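Local coordinates for predicted acetamidase/formamidase (Thermoanaerobacter tengcongensis, PDB 3TKK), which probably hydrolyses carbon-nitrogen bonds, other than peptide bonds, in linear amides, and binds zinc and calcium ions, at residues A[226-231]-A[289-294]; A[247-252]-A[265-270]; A[254-259]-A[295-300]. One frame throughout, in Å; residues are numbered along the deposited sequence.

Contact 1. Residues A[226-231]-A[289-294]; sequences EVTATI and LPNWIL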
loop_
_atom_site.group_PDB
_atom_site.type_symbol
_atom_site.label_atom_id
_atom_site.label_comp_id
_atom_site.label_asym_id
_atom_site.label_seq_id
_atom_site.Cartn_x
_atom_site.Cartn_y
_atom_site.Cartn_z
ATOM N N GLU A 226 -16.286 -0.842 -2.817
ATOM C CA GLU A 226 -15.440 -0.498 -3.983
ATOM C C GLU A 226 -14.421 -1.554 -4.454
ATOM O O GLU A 226 -14.277 -1.755 -5.651
ATOM C CB GLU A 226 -14.832 0.890 -3.727
ATOM C CG GLU A 226 -15.960 1.978 -3.327
ATOM C CD GLU A 226 -17.020 2.222 -4.401
ATOM O OE1 GLU A 226 -16.669 2.076 -5.591
ATOM O OE2 GLU A 226 -18.222 2.634 -4.116
ATOM N N VAL A 227 -13.846 -2.348 -3.533
ATOM C CA VAL A 227 -12.736 -3.214 -3.884
ATOM C C VAL A 227 -12.907 -4.490 -3.117
ATOM O O VAL A 227 -13.733 -4.583 -2.104
ATOM C CB VAL A 227 -11.382 -2.599 -3.450
ATOM C CG1 VAL A 227 -11.110 -1.283 -4.221
ATOM C CG2 VAL A 227 -11.397 -2.378 -1.947
ATOM N N THR A 228 -12.151 -5.472 -3.602
ATOM C CA THR A 228 -12.157 -6.779 -3.028
ATOM C C THR A 228 -10.706 -7.113 -2.874
ATOM O O THR A 228 -9.943 -6.971 -3.840
ATOM C CB THR A 228 -12.824 -7.854 -3.995
ATOM O OG1 THR A 228 -14.230 -7.614 -4.001
ATOM C CG2 THR A 228 -12.703 -9.288 -3.342
ATOM N N ALA A 229 -10.245 -7.495 -1.680
ATOM C CA ALA A 229 -8.781 -7.614 -1.578
ATOM C C ALA A 229 -8.462 -8.885 -0.849
ATOM O O ALA A 229 -9.110 -9.108 0.157
ATOM C CB ALA A 229 -8.268 -6.455 -0.690
ATOM N N THR A 230 -7.464 -9.675 -1.290
ATOM C CA THR A 230 -7.153 -10.876 -0.566
ATOM C C THR A 230 -6.260 -10.346 0.482
ATOM O O THR A 230 -5.588 -9.283 0.205
ATOM C CB THR A 230 -6.378 -11.859 -1.518
ATOM O OG1 THR A 230 -5.448 -11.083 -2.342
ATOM C CG2 THR A 230 -7.394 -12.532 -2.584
ATOM N N ILE A 231 -6.162 -11.042 1.655
ATOM C CA ILE A 231 -5.270 -10.573 2.770
ATOM C C ILE A 231 -4.315 -11.737 3.089
ATOM O O ILE A 231 -4.770 -12.908 3.023
ATOM C CB ILE A 231 -6.106 -10.409 4.018
ATOM C CG1 ILE A 231 -7.362 -9.466 3.765
ATOM C CG2 ILE A 231 -5.210 -9.854 5.246
ATOM C CD1 ILE A 231 -6.966 -8.145 3.502
ATOM N N LEU A 289 -8.471 -5.444 -5.918
ATOM C CA LEU A 289 -9.017 -5.149 -7.257
ATOM C C LEU A 289 -10.364 -4.414 -7.134
ATOM O O LEU A 289 -11.085 -4.604 -6.189
ATOM C CB LEU A 289 -9.231 -6.432 -8.053
ATOM C CG LEU A 289 -7.917 -7.036 -8.529
ATOM C CD1 LEU A 289 -8.015 -8.595 -8.693
ATOM C CD2 LEU A 289 -7.521 -6.318 -9.881
ATOM N N PRO A 290 -10.675 -3.564 -8.081
ATOM C CA PRO A 290 -11.986 -2.959 -8.129
ATOM C C PRO A 290 -13.054 -4.028 -8.244
ATOM O O PRO A 290 -12.967 -4.902 -9.056
ATOM C CB PRO A 290 -11.952 -2.108 -9.436
ATOM C CG PRO A 290 -10.532 -1.837 -9.683
ATOM C CD PRO A 290 -9.852 -3.202 -9.242
ATOM N N ASN A 291 -14.156 -3.906 -7.507
ATOM C CA ASN A 291 -15.251 -4.881 -7.647
ATOM C C ASN A 291 -15.787 -5.054 -9.064
ATOM O O ASN A 291 -16.215 -6.138 -9.438
ATOM C CB ASN A 291 -16.405 -4.539 -6.717
ATOM C CG ASN A 291 -16.012 -4.637 -5.277
ATOM O OD1 ASN A 291 -15.052 -5.381 -4.887
ATOM N ND2 ASN A 291 -16.780 -4.012 -4.445
ATOM N N TRP A 292 -15.794 -4.016 -9.894
ATOM C CA TRP A 292 -16.513 -4.232 -11.179
ATOM C C TRP A 292 -15.693 -5.164 -12.120
ATOM O O TRP A 292 -16.217 -5.825 -13.029
ATOM C CB TRP A 292 -16.840 -2.900 -11.854
ATOM C CG TRP A 292 -15.631 -2.156 -12.297
ATOM C CD1 TRP A 292 -14.826 -1.367 -11.540
ATOM C CD2 TRP A 292 -15.088 -2.127 -13.635
ATOM N NE1 TRP A 292 -13.775 -0.904 -12.306
ATOM C CE2 TRP A 292 -13.953 -1.321 -13.605
ATOM C CE3 TRP A 292 -15.470 -2.714 -14.854
ATOM C CZ2 TRP A 292 -13.198 -1.066 -14.738
ATOM C CZ3 TRP A 292 -14.722 -2.456 -15.982
ATOM C CH2 TRP A 292 -13.575 -1.662 -15.907
ATOM N N ILE A 293 -14.390 -5.204 -11.934
ATOM C CA ILE A 293 -13.580 -6.204 -12.639
ATOM C C ILE A 293 -13.961 -7.628 -12.234
ATOM O O ILE A 293 -14.291 -8.461 -13.081
ATOM C CB ILE A 293 -12.070 -6.027 -12.334
ATOM C CG1 ILE A 293 -11.607 -4.583 -12.528
ATOM C CG2 ILE A 293 -11.252 -6.919 -13.209
ATOM C CD1 ILE A 293 -10.832 -4.385 -13.722
ATOM N N LEU A 294 -13.983 -7.946 -10.944
ATOM C CA LEU A 294 -14.412 -9.281 -10.589
ATOM C C LEU A 294 -15.830 -9.518 -11.139
ATOM O O LEU A 294 -16.200 -10.601 -11.652
ATOM C CB LEU A 294 -14.507 -9.450 -9.068
ATOM C CG LEU A 294 -13.371 -9.335 -8.079
ATOM C CD1 LEU A 294 -13.078 -10.694 -7.537
ATOM C CD2 LEU A 294 -12.123 -8.669 -8.614
#

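Contact 2. Residues A[247-252]-A[265-270]; sequences DMAELF and TLFSIT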
loop_
_atom_site.group_PDB
_atom_site.type_symbol
_atom_site.label_atom_id
_atom_site.label_comp_id
_atom_site.label_asym_id
_atom_site.label_seq_id
_atom_site.Cartn_x
_atom_site.Cartn_y
_atom_site.Cartn_z
ATOM N N ASP A 247 -3.174 -15.809 -4.157
ATOM C CA ASP A 247 -4.455 -16.299 -3.725
ATOM C C ASP A 247 -5.466 -15.615 -4.665
ATOM O O ASP A 247 -6.413 -16.275 -5.065
ATOM C CB ASP A 247 -4.814 -15.981 -2.224
ATOM C CG ASP A 247 -3.989 -16.823 -1.209
ATOM O OD1 ASP A 247 -3.476 -17.961 -1.510
ATOM O OD2 ASP A 247 -3.854 -16.316 -0.094
ATOM N N MET A 248 -5.305 -14.312 -4.962
ATOM C CA MET A 248 -6.115 -13.682 -5.959
ATOM C C MET A 248 -5.987 -14.296 -7.362
ATOM O O MET A 248 -7.025 -14.325 -8.100
ATOM C CB MET A 248 -5.918 -12.160 -6.064
ATOM C CG MET A 248 -7.034 -11.496 -6.865
ATOM S SD MET A 248 -8.588 -11.224 -6.024
ATOM C CE MET A 248 -8.280 -9.610 -5.188
ATOM N N ALA A 249 -4.765 -14.721 -7.763
ATOM C CA ALA A 249 -4.564 -15.318 -9.091
ATOM C C ALA A 249 -5.324 -16.689 -9.171
ATOM O O ALA A 249 -5.911 -17.096 -10.205
ATOM C CB ALA A 249 -3.060 -15.525 -9.398
ATOM N N GLU A 250 -5.248 -17.460 -8.105
ATOM C CA GLU A 250 -6.014 -18.693 -8.047
ATOM C C GLU A 250 -7.564 -18.451 -8.104
ATOM O O GLU A 250 -8.271 -19.211 -8.770
ATOM C CB GLU A 250 -5.548 -19.532 -6.826
ATOM C CG GLU A 250 -6.287 -20.818 -6.605
ATOM C CD GLU A 250 -5.784 -21.961 -7.489
ATOM O OE1 GLU A 250 -4.862 -21.736 -8.338
ATOM O OE2 GLU A 250 -6.314 -23.121 -7.321
ATOM N N LEU A 251 -8.105 -17.436 -7.419
ATOM C CA LEU A 251 -9.531 -17.129 -7.546
ATOM C C LEU A 251 -9.822 -16.907 -8.998
ATOM O O LEU A 251 -10.791 -17.436 -9.524
ATOM C CB LEU A 251 -10.001 -15.883 -6.819
ATOM C CG LEU A 251 -10.600 -15.977 -5.390
ATOM C CD1 LEU A 251 -11.161 -17.388 -4.948
ATOM C CD2 LEU A 251 -9.733 -15.308 -4.289
ATOM N N PHE A 252 -9.025 -16.100 -9.669
ATOM C CA PHE A 252 -9.245 -15.847 -11.136
ATOM C C PHE A 252 -9.076 -17.090 -11.988
ATOM O O PHE A 252 -9.852 -17.361 -12.926
ATOM C CB PHE A 252 -8.376 -14.678 -11.681
ATOM C CG PHE A 252 -9.022 -13.320 -11.480
ATOM C CD1 PHE A 252 -9.176 -12.771 -10.215
ATOM C CD2 PHE A 252 -9.523 -12.640 -12.564
ATOM C CE1 PHE A 252 -9.863 -11.547 -10.037
ATOM C CE2 PHE A 252 -10.163 -11.409 -12.405
ATOM C CZ PHE A 252 -10.319 -10.875 -11.154
ATOM N N THR A 265 -1.045 -9.840 -16.208
ATOM C CA THR A 265 -0.945 -8.487 -16.789
ATOM C C THR A 265 -2.126 -7.609 -16.361
ATOM O O THR A 265 -1.983 -6.357 -16.182
ATOM C CB THR A 265 -0.839 -8.490 -18.307
ATOM O OG1 THR A 265 -1.946 -9.185 -18.876
ATOM C CG2 THR A 265 0.528 -9.143 -18.795
ATOM N N LEU A 266 -3.280 -8.220 -16.214
ATOM C CA LEU A 266 -4.466 -7.537 -15.649
ATOM C C LEU A 266 -4.181 -7.036 -14.195
ATOM O O LEU A 266 -4.461 -5.857 -13.860
ATOM C CB LEU A 266 -5.672 -8.498 -15.566
ATOM C CG LEU A 266 -6.965 -7.880 -14.934
ATOM C CD1 LEU A 266 -7.452 -6.768 -15.731
ATOM C CD2 LEU A 266 -8.124 -8.901 -14.801
ATOM N N PHE A 267 -3.589 -7.927 -13.375
ATOM C CA PHE A 267 -3.266 -7.590 -12.006
ATOM C C PHE A 267 -2.199 -6.474 -11.967
ATOM O O PHE A 267 -2.199 -5.645 -11.039
ATOM C CB PHE A 267 -2.666 -8.792 -11.338
ATOM C CG PHE A 267 -3.700 -9.815 -10.847
ATOM C CD1 PHE A 267 -5.013 -9.807 -11.308
ATOM C CD2 PHE A 267 -3.320 -10.777 -9.990
ATOM C CE1 PHE A 267 -5.952 -10.742 -10.843
ATOM C CE2 PHE A 267 -4.226 -11.738 -9.536
ATOM C CZ PHE A 267 -5.569 -11.706 -9.970
ATOM N N SER A 268 -1.274 -6.531 -12.914
ATOM C CA SER A 268 -0.209 -5.576 -12.911
ATOM C C SER A 268 -0.741 -4.160 -13.135
ATOM O O SER A 268 -0.037 -3.171 -12.729
ATOM C CB SER A 268 0.804 -5.863 -14.040
ATOM O OG SER A 268 2.175 -5.613 -13.656
ATOM N N ILE A 269 -1.851 -4.026 -13.856
ATOM C CA ILE A 269 -2.324 -2.698 -14.241
ATOM C C ILE A 269 -3.546 -2.171 -13.518
ATOM O O ILE A 269 -3.844 -0.907 -13.568
ATOM C CB ILE A 269 -2.589 -2.573 -15.777
ATOM C CG1 ILE A 269 -3.775 -3.419 -16.231
ATOM C CG2 ILE A 269 -1.297 -2.877 -16.559
ATOM C CD1 ILE A 269 -4.168 -3.145 -17.770
ATOM N N THR A 270 -4.290 -3.105 -12.906
ATOM C CA THR A 270 -5.460 -2.711 -12.240
ATOM C C THR A 270 -5.610 -3.217 -10.837
ATOM O O THR A 270 -6.554 -2.823 -10.134
ATOM C CB THR A 270 -6.668 -3.026 -13.138
ATOM O OG1 THR A 270 -7.755 -2.171 -12.742
ATOM C CG2 THR A 270 -7.031 -4.463 -13.013
#

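Contact 3. Residues A[254-259]-A[295-300]; sequences KHTDLS and ESYGIR. With CA (calcium ion), chain E.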
loop_
_atom_site.group_PDB
_atom_site.type_symbol
_atom_site.label_atom_id
_atom_site.label_comp_id
_atom_site.label_asym_id
_atom_site.label_seq_id
_atom_site.Cartn_x
_atom_site.Cartn_y
_atom_site.Cartn_z
ATOM N N LYS A 254 -9.557 -20.183 -11.187
ATOM C CA LYS A 254 -10.586 -21.203 -10.925
ATOM C C LYS A 254 -12.012 -20.746 -11.230
ATOM O O LYS A 254 -12.918 -21.590 -11.246
ATOM C CB LYS A 254 -10.465 -21.775 -9.512
ATOM C CG LYS A 254 -9.016 -22.303 -9.235
ATOM C CD LYS A 254 -9.008 -23.448 -8.199
ATOM C CE LYS A 254 -8.883 -24.826 -8.840
ATOM N NZ LYS A 254 -7.683 -24.738 -9.732
ATOM N N HIS A 255 -12.192 -19.452 -11.524
ATOM C CA HIS A 255 -13.530 -18.908 -11.663
ATOM C C HIS A 255 -13.608 -18.124 -12.962
ATOM O O HIS A 255 -14.580 -17.416 -13.203
ATOM C CB HIS A 255 -13.891 -18.011 -10.452
ATOM C CG HIS A 255 -13.845 -18.734 -9.138
ATOM N ND1 HIS A 255 -14.870 -19.549 -8.698
ATOM C CD2 HIS A 255 -12.897 -18.771 -8.165
ATOM C CE1 HIS A 255 -14.556 -20.047 -7.504
ATOM N NE2 HIS A 255 -13.355 -19.615 -7.169
ATOM N N THR A 256 -12.567 -18.237 -13.783
ATOM C CA THR A 256 -12.560 -17.639 -15.114
ATOM C C THR A 256 -11.767 -18.489 -16.128
ATOM O O THR A 256 -11.106 -19.413 -15.758
ATOM C CB THR A 256 -12.005 -16.151 -15.154
ATOM O OG1 THR A 256 -10.568 -16.115 -15.171
ATOM C CG2 THR A 256 -12.483 -15.330 -14.033
ATOM N N ASP A 257 -11.785 -18.101 -17.398
ATOM C CA ASP A 257 -10.979 -18.757 -18.397
ATOM C C ASP A 257 -9.843 -17.823 -18.815
ATOM O O ASP A 257 -9.224 -17.971 -19.889
ATOM C CB ASP A 257 -11.856 -19.160 -19.584
ATOM C CG ASP A 257 -12.399 -17.952 -20.366
ATOM O OD1 ASP A 257 -12.095 -16.778 -19.985
ATOM O OD2 ASP A 257 -13.146 -18.173 -21.350
ATOM N N LEU A 258 -9.581 -16.838 -17.988
ATOM C CA LEU A 258 -8.440 -15.941 -18.307
ATOM C C LEU A 258 -7.158 -16.774 -18.177
ATOM O O LEU A 258 -7.026 -17.585 -17.227
ATOM C CB LEU A 258 -8.399 -14.845 -17.303
ATOM C CG LEU A 258 -8.790 -13.399 -17.605
ATOM C CD1 LEU A 258 -8.021 -12.551 -16.568
ATOM C CD2 LEU A 258 -8.457 -12.893 -19.067
ATOM N N SER A 259 -6.263 -16.647 -19.131
ATOM C CA SER A 259 -4.976 -17.318 -19.023
ATOM C C SER A 259 -4.153 -16.708 -17.881
ATOM O O SER A 259 -4.506 -15.665 -17.350
ATOM C CB SER A 259 -4.186 -17.198 -20.282
ATOM O OG SER A 259 -3.582 -15.899 -20.409
ATOM N N GLU A 295 -16.649 -8.499 -10.989
ATOM C CA GLU A 295 -18.054 -8.581 -11.433
ATOM C C GLU A 295 -18.109 -8.940 -12.918
ATOM O O GLU A 295 -18.855 -9.814 -13.321
ATOM C CB GLU A 295 -18.724 -7.241 -11.155
ATOM C CG GLU A 295 -20.201 -7.109 -11.519
ATOM C CD GLU A 295 -21.022 -8.293 -11.046
ATOM O OE1 GLU A 295 -20.609 -9.023 -10.112
ATOM O OE2 GLU A 295 -22.095 -8.499 -11.620
ATOM N N SER A 296 -17.308 -8.286 -13.747
ATOM C CA SER A 296 -17.384 -8.628 -15.161
ATOM C C SER A 296 -17.167 -10.106 -15.372
ATOM O O SER A 296 -17.830 -10.691 -16.228
ATOM C CB SER A 296 -16.373 -7.870 -15.962
ATOM O OG SER A 296 -16.717 -6.504 -15.965
ATOM N N TYR A 297 -16.253 -10.725 -14.609
ATOM C CA TYR A 297 -15.957 -12.142 -14.863
ATOM C C TYR A 297 -16.787 -12.995 -14.004
ATOM O O TYR A 297 -16.420 -14.151 -13.735
ATOM C CB TYR A 297 -14.501 -12.517 -14.683
ATOM C CG TYR A 297 -13.517 -11.823 -15.586
ATOM C CD1 TYR A 297 -13.049 -10.594 -15.227
ATOM C CD2 TYR A 297 -13.016 -12.403 -16.761
ATOM C CE1 TYR A 297 -12.125 -9.930 -15.925
ATOM C CE2 TYR A 297 -12.043 -11.692 -17.544
ATOM C CZ TYR A 297 -11.626 -10.439 -17.088
ATOM O OH TYR A 297 -10.662 -9.598 -17.660
ATOM N N GLY A 298 -17.912 -12.439 -13.554
ATOM C CA GLY A 298 -18.908 -13.229 -12.862
ATOM C C GLY A 298 -18.374 -13.833 -11.574
ATOM O O GLY A 298 -18.884 -14.868 -11.113
ATOM N N ILE A 299 -17.346 -13.185 -10.994
ATOM C CA ILE A 299 -16.783 -13.626 -9.711
ATOM C C ILE A 299 -17.559 -13.062 -8.517
ATOM O O ILE A 299 -17.421 -11.879 -8.177
ATOM C CB ILE A 299 -15.259 -13.282 -9.599
ATOM C CG1 ILE A 299 -14.489 -13.879 -10.773
ATOM C CG2 ILE A 299 -14.687 -13.863 -8.339
ATOM C CD1 ILE A 299 -13.001 -13.801 -10.603
ATOM N N ARG A 300 -18.389 -13.894 -7.878
ATOM C CA ARG A 300 -19.098 -13.458 -6.665
ATOM C C ARG A 300 -19.156 -14.552 -5.618
ATOM O O ARG A 300 -19.710 -15.628 -5.842
ATOM C CB ARG A 300 -20.491 -12.942 -7.004
ATOM C CG ARG A 300 -21.107 -13.726 -8.103
ATOM C CD ARG A 300 -22.429 -13.158 -8.582
ATOM N NE ARG A 300 -22.556 -13.561 -9.974
ATOM C CZ ARG A 300 -22.414 -12.735 -11.003
ATOM N NH1 ARG A 300 -22.205 -11.443 -10.805
ATOM N NH2 ARG A 300 -22.499 -13.203 -12.232
HETATM CA CA CA E . -10.003 -21.323 -15.433
HETATM O O HOH W 1 -17.008 -16.843 -12.323
HETATM O O HOH W 2 -8.509 -20.165 -16.590
HETATM O O HOH W 3 -8.450 -22.583 -15.867
#

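Contact 1. Residues A[226-231]-A[289-294]
Thr228 and Leu289 form an antiparallel hydrogen-bonded pair between strand 227-234 and the end of strand 283-290: Thr228 N gives to Leu289 O at 2.9 Å, and Leu289 N gives back to Thr228 O at 3.0 Å. Helix 291-296 starts with Pro290 at its N-cap, and Asn291 N prolongs the pairing with an almost straight bond to Glu226 O (2.8 Å, 176° at the hydrogen). The tight part is at the Asn291 amide. Its CG stands anti to the carbonyl carbon (chi1 -64°), which turns the amide back over the neighbouring strand; OD1 lies 2.9 Å from Val227 C and takes a short bond from Thr228 OG1 (2.5 Å), the donor lying 30° off the plane of the Asn291 side-chain carbonyl. ND2 is held by Thr224 O. With an alanine here, Thr228 OG1 is likely to lose this acceptor and Thr224 O this donor. On the side facing helix 237-255, Leu289 packs on Met248 and Phe252. Looser are the diverging side-chain ends of the non-hydrogen-bonded pair Val227 and Pro290, and the exposed Glu226 side chain, which points away from residues 289-294. The chemistry is thus polar and directional, joining the helix start to both strands.

Contact 2. Residues A[247-252]-A[265-270]
Phe267 reaches from helix 260-270 into the side of helix 237-255, its ring edge entering between Met248, Ala249 and Phe252. From CB, which points toward the partner helix, CG is set anti to the carbonyl carbon (chi1 -81°), and the far rim of the ring makes the contacts. CE1 stands over one face of Phe252, 3.9 Å from Phe252 CD1 and off-centre toward the rim. On the other flank CE2 meets the backbone, 3.5 Å from Ala249 N and close to the ring plane, with Ala249 CB at 4.0 Å. At the tip, CZ comes to 3.4 Å from Met248 CG, whose chain bends at chi2 and chi3. The two phenyl rings make a T-shaped stack, planes at 90° and centroids 5.3 Å apart, with Phe267 giving the edge. These consecutive helices form the connection between parallel strands 227-234 and 272-277, with strand 283-290 lying between the two in the sheet; the axes of segments 247-252 and 265-270 run at 125° and come no nearer than 11.6 Å, a spacing bridged by the aromatic side chains. Leu289 touches Phe267 from the sheet side. Beside the stack, Leu266 CD2 meets Phe252 CE2 at 4.0 Å, while Val194 of the second subunit packs on Phe267.

Contact 3. Residues A[254-259]-A[295-300]
Thr256 CG2 provides the central apolar touch, 3.5 Å from Tyr297 CB and 3.8 Å from Ile299 CD1. This methyl stands anti to the carbonyl carbon (chi1 of OG1 81°), which leaves it facing the 295-300 turn. Leu258 lies across Tyr297 at about a right angle, its CG 3.7 Å from Tyr297 CE2, and the same tyrosine ring makes a cation-pi contact with Lys125 of the second subunit. Among polar links, water 1 sits between two carbonyls, 2.6 Å from His255 O and 3.1 Å from Tyr297 O, placed to donate to either. Local hydrogen bonds shape each turn. Thr256 OG1 gives to Phe252 O and accepts from Leu258 N (3.1 Å), the latter an ST turn; in residues 295-300, Gly298 with positive phi is the C-prime residue of a Schellman motif, in which Ile299 N returns to Leu294 O and Gly298 N to Glu295 O. A salt bridge within 295-300 joins Arg300 NH1 to Glu295 OE1 at 3.0 Å. Metal bonds lie on the far side of Thr256: its carbonyl O binds calcium at 2.2 Å, joined by Lys253 O and waters 2 and 3, with water 2 also donating to Leu258 O. Thr256 therefore divides its work, its methyl joining the two chain turns while its hydroxyl and carbonyl probably help to hold the calcium-binding turn at the C-terminal end of helix 237-255.

Contact 2 is wholly buried, contact 1 partly so, and contact 3 lies at the surface. Their chemistry follows: aromatic and aliphatic packing in contact 2, backbone and amide hydrogen bonds at the strand end in contact 1, and a mixture of apolar touches, water and calcium in contact 3. Helix 237-255 serves contacts 2 and 3, helix 291-296 contacts 1 and 3. Contact 2 is nested in the chain loop that contact 1 closes, and the two meet where helix 237-255 packs against the sheet, while Phe252 touches Ile299 between contacts 2 and 3. All three also meet the second subunit.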